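Local coordinates for protein mannan endo-1,4-beta-mannosidase (Mytilus edulis, PDB 2C0H) that hydrolyses the internal beta-1,4-mannosidic linkages of mannans, galactomannans and glucomannans, cleaving oligomers down to mannotetraose in length but not mannotriose or mannobiose, at residues G293-E298 against S318-W323; S307-A312 against R335-L340; N79-G84 against D130-Q135. The protein carries 3 engineered substitutions. One frame throughout, in Å; residues are numbered along the deposited sequence.

Interaction 1 of 3, residues G293-E298 against S318-W323; sequences GEFNQE and SGAWTW
Glu294, Phe295 and Asn296 make a largely buried strand-end contact with Thr322 and Trp323 at the C-terminal ends of neighbouring parallel strands 290-294 and 319-322 of the TIM barrel, the end that carries the active site in glycosyl hydrolase family 5. Helix 305-314 joins the strands in a beta-alpha-beta unit. The two segments are tied by Trp323 N, which donates to Phe295 O at 2.9 Å with an angle of 161° at the hydrogen. The same carbonyl also receives a CA-H...O contact from Thr322.

Glu294, by similarity the nucleophile, lies alongside Trp323, a probable substrate-binding residue, both side chains pointing the same way. The carboxylate and the indole are turned 30° apart, and Glu294 CD comes within 3.6 Å of Trp323 CE3. Its oxygens are engaged outside the pair: OE1 is hydrogen-bonded to Tyr265 OH and OE2 forms a salt bridge with Arg63, which together probably hold the carboxylate's rotation. The indole in turn is held through NE1 by Asp327.

Behind them, Phe295 turns into the layer between barrel and helix. With CG between its backbone N and carbonyl carbon (chi1 64°), the ring swings back over strand 319-322: Thr322 CA lies over one face, Thr322 CG2 touches Phe295 CZ at 3.6 Å, and Ala320 CB meets Phe295 CE2 at 3.7 Å. Asn296 closes the contact, its ND2 donating to Trp323 O at 2.9 Å, with that oxygen nearly in the amide plane.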
loop_
_atom_site.group_PDB
_atom_site.type_symbol
_atom_site.label_atom_id
_atom_site.label_comp_id
_atom_site.label_asym_id
_atom_site.label_seq_id
_atom_site.Cartn_x
_atom_site.Cartn_y
_atom_site.Cartn_z
ATOM N N GLY A 293 6.956 1.071 -3.451
ATOM C CA GLY A 293 6.477 0.837 -2.097
ATOM C C GLY A 293 7.224 -0.188 -1.281
ATOM O O GLY A 293 6.986 -0.272 -0.091
ATOM N N GLU A 294 8.102 -0.949 -1.938
ATOM C CA GLU A 294 9.020 -1.876 -1.240
ATOM C C GLU A 294 10.268 -2.052 -2.095
ATOM O O GLU A 294 10.156 -2.278 -3.305
ATOM C CB GLU A 294 8.410 -3.271 -1.053
ATOM C CG GLU A 294 7.212 -3.367 -0.120
ATOM C CD GLU A 294 6.753 -4.796 0.132
ATOM O OE1 GLU A 294 7.462 -5.751 -0.280
ATOM O OE2 GLU A 294 5.664 -4.975 0.743
ATOM N N PHE A 295 11.437 -1.942 -1.464
ATOM C CA PHE A 295 12.722 -2.246 -2.102
ATOM C C PHE A 295 13.748 -2.223 -0.988
ATOM O O PHE A 295 13.482 -1.691 0.093
ATOM C CB PHE A 295 13.094 -1.201 -3.162
ATOM C CG PHE A 295 13.322 0.175 -2.617
ATOM C CD1 PHE A 295 14.612 0.653 -2.327
ATOM C CD2 PHE A 295 12.245 1.026 -2.379
ATOM C CE1 PHE A 295 14.802 1.909 -1.831
ATOM C CE2 PHE A 295 12.436 2.293 -1.869
ATOM C CZ PHE A 295 13.712 2.752 -1.594
ATOM N N ASN A 296 14.945 -2.745 -1.266
ATOM C CA ASN A 296 16.085 -2.510 -0.369
ATOM C C ASN A 296 17.406 -2.787 -1.086
ATOM O O ASN A 296 17.452 -3.379 -2.156
ATOM C CB ASN A 296 15.985 -3.307 0.951
ATOM C CG ASN A 296 15.786 -4.793 0.751
ATOM O OD1 ASN A 296 16.508 -5.456 -0.002
ATOM N ND2 ASN A 296 14.792 -5.348 1.444
ATOM N N GLN A 297 18.471 -2.284 -0.485
ATOM C CA GLN A 297 19.818 -2.403 -1.043
ATOM C C GLN A 297 20.264 -3.864 -1.116
ATOM O O GLN A 297 20.986 -4.261 -2.030
ATOM C CB GLN A 297 20.746 -1.593 -0.163
ATOM C CG GLN A 297 22.166 -1.520 -0.584
ATOM C CD GLN A 297 22.983 -0.764 0.430
ATOM O OE1 GLN A 297 22.639 0.359 0.844
ATOM N NE2 GLN A 297 24.060 -1.387 0.873
ATOM N N GLU A 298 19.814 -4.670 -0.170
ATOM C CA GLU A 298 20.171 -6.083 -0.154
ATOM C C GLU A 298 19.688 -6.829 -1.409
ATOM O O GLU A 298 20.292 -7.822 -1.828
ATOM C CB GLU A 298 19.653 -6.729 1.138
ATOM C CG GLU A 298 20.397 -6.285 2.426
ATOM C CD GLU A 298 20.039 -4.887 2.972
ATOM O OE1 GLU A 298 19.157 -4.190 2.425
ATOM O OE2 GLU A 298 20.640 -4.464 3.993
ATOM N N SER A 318 6.795 9.190 -7.266
ATOM C CA SER A 318 6.257 10.099 -6.242
ATOM C C SER A 318 6.517 9.662 -4.798
ATOM O O SER A 318 6.155 10.345 -3.830
ATOM C CB SER A 318 4.757 10.329 -6.447
ATOM O OG SER A 318 4.512 11.108 -7.608
ATOM N N GLY A 319 7.208 8.538 -4.641
ATOM C CA GLY A 319 7.565 8.086 -3.323
ATOM C C GLY A 319 8.451 6.866 -3.379
ATOM O O GLY A 319 8.584 6.223 -4.425
ATOM N N ALA A 320 9.074 6.593 -2.231
ATOM C CA ALA A 320 9.934 5.429 -2.073
ATOM C C ALA A 320 9.915 4.998 -0.599
ATOM O O ALA A 320 10.236 5.781 0.290
ATOM C CB ALA A 320 11.332 5.773 -2.533
ATOM N N TRP A 321 9.458 3.770 -0.353
ATOM C CA TRP A 321 9.412 3.179 0.974
ATOM C C TRP A 321 10.253 1.901 1.014
ATOM O O TRP A 321 10.004 0.977 0.276
ATOM C CB TRP A 321 7.985 2.819 1.363
ATOM C CG TRP A 321 7.051 3.982 1.430
ATOM C CD1 TRP A 321 7.338 5.248 1.847
ATOM C CD2 TRP A 321 5.653 3.961 1.127
ATOM N NE1 TRP A 321 6.192 6.028 1.816
ATOM C CE2 TRP A 321 5.151 5.259 1.367
ATOM C CE3 TRP A 321 4.781 2.973 0.680
ATOM C CZ2 TRP A 321 3.806 5.592 1.166
ATOM C CZ3 TRP A 321 3.437 3.316 0.478
ATOM C CH2 TRP A 321 2.982 4.607 0.708
ATOM N N THR A 322 11.282 1.874 1.857
ATOM C CA THR A 322 12.100 0.689 1.968
ATOM C C THR A 322 11.405 -0.420 2.746
ATOM O O THR A 322 10.511 -0.174 3.541
ATOM C CB THR A 322 13.401 1.000 2.697
ATOM O OG1 THR A 322 13.114 1.623 3.939
ATOM C CG2 THR A 322 14.310 1.872 1.843
ATOM N N TRP A 323 11.854 -1.645 2.523
ATOM C CA TRP A 323 11.390 -2.791 3.263
ATOM C C TRP A 323 12.548 -3.313 4.111
ATOM O O TRP A 323 13.568 -3.701 3.510
ATOM C CB TRP A 323 10.974 -3.896 2.292
ATOM C CG TRP A 323 10.526 -5.111 3.014
ATOM C CD1 TRP A 323 11.288 -6.194 3.374
ATOM C CD2 TRP A 323 9.222 -5.338 3.540
ATOM N NE1 TRP A 323 10.507 -7.097 4.062
ATOM C CE2 TRP A 323 9.240 -6.584 4.187
ATOM C CE3 TRP A 323 8.033 -4.602 3.527
ATOM C CZ2 TRP A 323 8.110 -7.115 4.810
ATOM C CZ3 TRP A 323 6.910 -5.144 4.135
ATOM C CH2 TRP A 323 6.961 -6.374 4.775
#

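Interaction 2 of 3, residues S307-A312 against R335-L340. Unlike the reference sequence in segment 335-340: Met337 (reference Ile).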
loop_
_atom_site.group_PDB
_atom_site.type_symbol
_atom_site.label_atom_id
_atom_site.label_comp_id
_atom_site.label_asym_id
_atom_site.label_seq_id
_atom_site.Cartn_x
_atom_site.Cartn_y
_atom_site.Cartn_z
ATOM N N SER A 307 21.406 5.695 -4.006
ATOM C CA SER A 307 21.126 5.647 -5.454
ATOM C C SER A 307 19.695 5.234 -5.752
ATOM O O SER A 307 19.111 5.737 -6.702
ATOM C CB SER A 307 22.077 4.694 -6.171
ATOM O OG SER A 307 23.392 5.268 -6.259
ATOM N N MET A 308 19.150 4.341 -4.941
ATOM C CA MET A 308 17.778 3.876 -5.149
ATOM C C MET A 308 16.791 5.015 -4.804
ATOM O O MET A 308 15.863 5.289 -5.577
ATOM C CB MET A 308 17.521 2.609 -4.333
ATOM C CG MET A 308 18.409 1.424 -4.761
ATOM S SD MET A 308 18.183 -0.099 -3.821
ATOM C CE MET A 308 16.920 -0.856 -4.809
ATOM N N PHE A 309 16.980 5.689 -3.674
ATOM C CA PHE A 309 16.147 6.882 -3.327
ATOM C C PHE A 309 16.318 7.971 -4.405
ATOM O O PHE A 309 15.340 8.595 -4.835
ATOM C CB PHE A 309 16.469 7.414 -1.927
ATOM C CG PHE A 309 15.723 6.719 -0.816
ATOM C CD1 PHE A 309 14.500 7.202 -0.372
ATOM C CD2 PHE A 309 16.259 5.624 -0.185
ATOM C CE1 PHE A 309 13.810 6.575 0.641
ATOM C CE2 PHE A 309 15.592 5.009 0.874
ATOM C CZ PHE A 309 14.350 5.489 1.283
ATOM N N GLU A 310 17.548 8.176 -4.872
ATOM C CA GLU A 310 17.805 9.166 -5.921
ATOM C C GLU A 310 17.085 8.867 -7.223
ATOM O O GLU A 310 16.545 9.787 -7.859
ATOM C CB GLU A 310 19.306 9.287 -6.209
ATOM C CG GLU A 310 19.674 10.417 -7.184
ATOM C CD GLU A 310 19.610 11.800 -6.570
ATOM O OE1 GLU A 310 19.371 11.913 -5.347
ATOM O OE2 GLU A 310 19.804 12.791 -7.317
ATOM N N TRP A 311 17.105 7.601 -7.647
ATOM C CA TRP A 311 16.424 7.181 -8.882
ATOM C C TRP A 311 14.930 7.480 -8.753
ATOM O O TRP A 311 14.343 8.122 -9.633
ATOM C CB TRP A 311 16.656 5.699 -9.192
ATOM C CG TRP A 311 16.100 5.285 -10.532
ATOM C CD1 TRP A 311 14.842 4.820 -10.789
ATOM C CD2 TRP A 311 16.779 5.315 -11.794
ATOM N NE1 TRP A 311 14.702 4.553 -12.122
ATOM C CE2 TRP A 311 15.871 4.851 -12.770
ATOM C CE3 TRP A 311 18.060 5.702 -12.196
ATOM C CZ2 TRP A 311 16.208 4.756 -14.122
ATOM C CZ3 TRP A 311 18.398 5.598 -13.527
ATOM C CH2 TRP A 311 17.479 5.134 -14.481
ATOM N N ALA A 312 14.333 7.054 -7.648
ATOM C CA ALA A 312 12.890 7.285 -7.438
ATOM C C ALA A 312 12.584 8.768 -7.474
ATOM O O ALA A 312 11.627 9.201 -8.117
ATOM C CB ALA A 312 12.419 6.681 -6.128
ATOM N N ARG A 335 20.059 5.815 6.034
ATOM C CA ARG A 335 21.048 6.530 5.223
ATOM C C ARG A 335 20.447 6.915 3.858
ATOM O O ARG A 335 20.710 7.988 3.334
ATOM C CB ARG A 335 22.302 5.661 5.041
ATOM C CG ARG A 335 23.596 6.418 4.779
ATOM C CD ARG A 335 24.743 5.437 4.571
ATOM N NE ARG A 335 24.555 4.710 3.319
ATOM C CZ ARG A 335 24.293 3.411 3.194
ATOM N NH1 ARG A 335 24.300 2.601 4.242
ATOM N NH2 ARG A 335 24.104 2.902 1.982
ATOM N N GLY A 336 19.615 6.048 3.292
ATOM C CA GLY A 336 18.924 6.354 2.047
ATOM C C GLY A 336 17.980 7.526 2.205
ATOM O O GLY A 336 18.011 8.457 1.394
ATOM N N MET A 337 17.128 7.491 3.233
ATOM C CA MET A 337 16.183 8.589 3.524
ATOM C C MET A 337 16.901 9.913 3.700
ATOM O O MET A 337 16.478 10.943 3.200
ATOM C CB MET A 337 15.414 8.346 4.824
ATOM C CG MET A 337 14.353 7.345 4.773
ATOM S SD MET A 337 13.713 7.151 6.453
ATOM C CE MET A 337 13.641 5.362 6.433
ATOM N N GLN A 338 17.993 9.873 4.447
ATOM C CA GLN A 338 18.766 11.058 4.767
ATOM C C GLN A 338 19.284 11.779 3.523
ATOM O O GLN A 338 19.455 13.017 3.541
ATOM C CB GLN A 338 19.919 10.613 5.660
ATOM C CG GLN A 338 20.686 11.699 6.330
ATOM C CD GLN A 338 21.768 11.106 7.205
ATOM O OE1 GLN A 338 21.882 11.437 8.387
ATOM N NE2 GLN A 338 22.545 10.191 6.635
ATOM N N HIS A 339 19.532 11.015 2.457
ATOM C CA HIS A 339 20.022 11.567 1.186
ATOM C C HIS A 339 19.043 12.571 0.599
ATOM O O HIS A 339 19.445 13.538 -0.031
ATOM C CB HIS A 339 20.316 10.465 0.152
ATOM C CG HIS A 339 20.981 10.978 -1.082
ATOM N ND1 HIS A 339 22.240 11.541 -1.062
ATOM C CD2 HIS A 339 20.554 11.056 -2.365
ATOM C CE1 HIS A 339 22.564 11.930 -2.281
ATOM N NE2 HIS A 339 21.561 11.645 -3.092
ATOM N N LEU A 340 17.753 12.371 0.831
ATOM C CA LEU A 340 16.754 13.296 0.297
ATOM C C LEU A 340 16.319 14.407 1.259
ATOM O O LEU A 340 15.529 15.278 0.866
ATOM C CB LEU A 340 15.503 12.509 -0.133
ATOM C CG LEU A 340 15.675 11.425 -1.194
ATOM C CD1 LEU A 340 14.293 10.883 -1.570
ATOM C CD2 LEU A 340 16.398 11.920 -2.429
#
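Phe309 reaches from helix 305-314 onto the backbone of helix 330-339 at Gly336, joining two outer helices of the barrel that cross at -40° with their axes 8.6 Å apart. Its CB starts beside Gly336 O and Leu340 CD1. Phe309 CG is 3.6 Å from Gly336 O, and there the ring divides. On one side Phe309 CD1 meets Leu340 CD1 at 3.9 Å, a methyl arriving at the ring edge; on the other, Phe309 CD2 lies 3.5 Å from Gly336 C and CE2 runs on toward Met337 N. Phe309 CZ, at the tip, touches CG of Met337, which replaces the reference isoleucine, at 4.0 Å. One face of the ring is thus laid against the Gly336-Met337 peptide. Glycine makes this possible, because a CB at position 336 would collide with Phe309 CD2. Inward, the ring packs on Ala320 and Thr322 of the barrel and meets Phe295 edge-to-face.

Nearer the surface, the Glu310 chain bends at chi2, which carries OE1 to the edge of the His339 ring, the carboxylate and imidazole planes standing 67° apart. His339 NE2 donates to Glu310 OE1 at 3.2 Å, but the bond is bent to 121° and weak, and the same oxygen has a salt bridge to Arg343. Putting an alanine at Phe309 would probably open a gap over the Gly336 peptide and leave Leu340 CD1 and Met337 CG without their aromatic partner. The chemistry implies a helix pair held mainly by van der Waals contact of an aromatic face on a peptide, with apolar contacts at its rim and the weak polar bond probably adding little.

Interaction 3 of 3, residues N79-G84 against D130-Q135; sequences NGYVTG and DTRKLQ
The backbones come closest at Tyr81 and Lys133, whose CA atoms are 5.0 Å apart, where the loop leading into strand 82-84 passes the first turn of helix 131-149 on the outside of the TIM barrel. That strand pairs with 75-76 in a small antiparallel hairpin, and Asp77 in the turn accepts from the backbone N of both Asn79 and Tyr81. Gly80, between them, has a positive phi of 94°, a conformation in which a CB would press on the carbonyl O of Asn79.

Across the contact, Lys133 lies over the Tyr81 ring at about a right angle to the side chain of the tyrosine. Its CG stands 3.8 Å from the ring centroid and only 7° off the normal, a CH-pi contact almost exactly over the middle of the face. Beyond CG the lysine runs fully extended, so its CE passes Tyr81 CE2 and its NZ arrives at the turn, where it donates to Asn79 O at 3.0 Å, nearly along the C=O axis. The aliphatic part of the lysine therefore covers the ring while its charged end grips the loop.

The far end of the ring reaches Arg132: Tyr81 CE1 is 3.6 Å from Arg132 O, and the guanidinium plane is turned 74° from that of the ring. Arg132 is held in turn by Asp130, the N-cap of the helix. Asp130 OD1 takes the backbone N of Lys133, from above the carboxylate plane, and more weakly that of Arg132. That same oxygen closes a salt bridge with the arginine side chain, 2.7 Å from Arg132 NH1, while the Tyr81 hydroxyl OH lies 3.2 Å from Arg132 NH2.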
loop_
_atom_site.group_PDB
_atom_site.type_symbol
_atom_site.label_atom_id
_atom_site.label_comp_id
_atom_site.label_asym_id
_atom_site.label_seq_id
_atom_site.Cartn_x
_atom_site.Cartn_y
_atom_site.Cartn_z
ATOM N N ASN A 79 -19.783 -17.706 10.451
ATOM C CA ASN A 79 -19.919 -17.941 9.014
ATOM C C ASN A 79 -19.020 -17.085 8.155
ATOM O O ASN A 79 -19.070 -17.175 6.937
ATOM C CB ASN A 79 -21.367 -17.712 8.576
ATOM C CG ASN A 79 -22.316 -18.684 9.204
ATOM O OD1 ASN A 79 -22.021 -19.876 9.307
ATOM N ND2 ASN A 79 -23.486 -18.193 9.597
ATOM N N GLY A 80 -18.199 -16.259 8.782
ATOM C CA GLY A 80 -17.247 -15.429 8.041
ATOM C C GLY A 80 -17.748 -14.032 7.710
ATOM O O GLY A 80 -17.087 -13.308 6.991
ATOM N N TYR A 81 -18.917 -13.646 8.206
ATOM C CA TYR A 81 -19.350 -12.256 8.077
ATOM C C TYR A 81 -18.689 -11.376 9.154
ATOM O O TYR A 81 -18.383 -11.843 10.242
ATOM C CB TYR A 81 -20.869 -12.184 8.176
ATOM C CG TYR A 81 -21.621 -12.712 6.968
ATOM C CD1 TYR A 81 -22.189 -11.837 6.049
ATOM C CD2 TYR A 81 -21.793 -14.073 6.748
ATOM C CE1 TYR A 81 -22.877 -12.291 4.951
ATOM C CE2 TYR A 81 -22.493 -14.530 5.644
ATOM C CZ TYR A 81 -23.046 -13.635 4.761
ATOM O OH TYR A 81 -23.732 -14.060 3.651
ATOM N N VAL A 82 -18.495 -10.091 8.874
ATOM C CA VAL A 82 -17.895 -9.162 9.824
ATOM C C VAL A 82 -19.019 -8.488 10.621
ATOM O O VAL A 82 -19.975 -7.985 10.017
ATOM C CB VAL A 82 -17.012 -8.109 9.084
ATOM C CG1 VAL A 82 -16.563 -7.010 10.016
ATOM C CG2 VAL A 82 -15.826 -8.807 8.415
ATOM N N THR A 83 -18.911 -8.511 11.944
ATOM C CA THR A 83 -19.935 -7.946 12.834
ATOM C C THR A 83 -19.623 -6.557 13.409
ATOM O O THR A 83 -20.525 -5.832 13.840
ATOM C CB THR A 83 -20.233 -8.911 13.995
ATOM O OG1 THR A 83 -19.032 -9.148 14.739
ATOM C CG2 THR A 83 -20.773 -10.232 13.468
ATOM N N GLY A 84 -18.352 -6.179 13.436
ATOM C CA GLY A 84 -17.962 -4.904 13.987
ATOM C C GLY A 84 -16.480 -4.881 14.245
ATOM O O GLY A 84 -15.740 -5.690 13.686
ATOM N N ASP A 130 -17.182 -14.014 -1.751
ATOM C CA ASP A 130 -18.609 -13.807 -1.407
ATOM C C ASP A 130 -18.905 -12.312 -1.241
ATOM O O ASP A 130 -18.506 -11.668 -0.246
ATOM C CB ASP A 130 -18.965 -14.571 -0.130
ATOM C CG ASP A 130 -20.461 -14.556 0.188
ATOM O OD1 ASP A 130 -21.125 -13.515 -0.030
ATOM O OD2 ASP A 130 -20.971 -15.592 0.673
ATOM N N THR A 131 -19.610 -11.732 -2.211
ATOM C CA THR A 131 -19.865 -10.303 -2.163
ATOM C C THR A 131 -20.692 -9.844 -0.934
ATOM O O THR A 131 -20.557 -8.725 -0.464
ATOM C CB THR A 131 -20.541 -9.811 -3.447
ATOM O OG1 THR A 131 -21.724 -10.574 -3.685
ATOM C CG2 THR A 131 -19.597 -9.952 -4.643
ATOM N N ARG A 132 -21.535 -10.717 -0.388
ATOM C CA ARG A 132 -22.293 -10.348 0.816
ATOM C C ARG A 132 -21.428 -10.287 2.073
ATOM O O ARG A 132 -21.669 -9.476 2.971
ATOM C CB ARG A 132 -23.489 -11.277 0.996
ATOM C CG ARG A 132 -24.485 -11.170 -0.168
ATOM C CD ARG A 132 -25.620 -12.186 -0.131
ATOM N NE ARG A 132 -25.262 -13.446 0.525
ATOM C CZ ARG A 132 -24.326 -14.311 0.105
ATOM N NH1 ARG A 132 -23.604 -14.095 -0.998
ATOM N NH2 ARG A 132 -24.094 -15.409 0.815
ATOM N N LYS A 133 -20.409 -11.133 2.124
ATOM C CA LYS A 133 -19.421 -11.060 3.192
ATOM C C LYS A 133 -18.574 -9.783 3.040
ATOM O O LYS A 133 -18.374 -9.055 4.022
ATOM C CB LYS A 133 -18.551 -12.324 3.224
ATOM C CG LYS A 133 -19.330 -13.595 3.604
ATOM C CD LYS A 133 -18.434 -14.841 3.551
ATOM C CE LYS A 133 -19.223 -16.082 3.907
ATOM N NZ LYS A 133 -18.363 -17.300 4.027
ATOM N N LEU A 134 -18.118 -9.500 1.822
ATOM C CA LEU A 134 -17.384 -8.257 1.565
ATOM C C LEU A 134 -18.194 -7.028 2.015
ATOM O O LEU A 134 -17.682 -6.129 2.674
ATOM C CB LEU A 134 -17.020 -8.118 0.095
ATOM C CG LEU A 134 -16.155 -6.936 -0.319
ATOM C CD1 LEU A 134 -14.881 -6.840 0.533
ATOM C CD2 LEU A 134 -15.837 -7.059 -1.793
ATOM N N GLN A 135 -19.482 -7.003 1.689
ATOM C CA GLN A 135 -20.312 -5.881 2.107
ATOM C C GLN A 135 -20.403 -5.715 3.636
ATOM O O GLN A 135 -20.450 -4.593 4.139
ATOM C CB GLN A 135 -21.708 -5.997 1.491
ATOM C CG GLN A 135 -22.527 -4.724 1.610
ATOM C CD GLN A 135 -21.949 -3.582 0.799
ATOM O OE1 GLN A 135 -21.671 -3.733 -0.391
ATOM N NE2 GLN A 135 -21.754 -2.438 1.445
#

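How the interactions relate
Interaction 3 comes first along the chain and stands apart, on the opposite side of the molecule's centre, its own centre about 34 Å from that of interaction 1 and 42 Å from that of interaction 2. Interactions 1 and 2 interleave: strand 290-294, helix 305-314, strand 319-322 and helix 330-339 follow in order, so interaction 1 joins the strands and interaction 2 the helices outside them. Their centres are about 9 Å apart, and Gln297 OE1 lies 3.1 Å from Arg335 NH2 in a probable hydrogen bond. Interaction 2 thus packs directly against interaction 1, on the outer side of these strands, whereas interaction 3 joins a peripheral hairpin to helix 131-149, away from the active site.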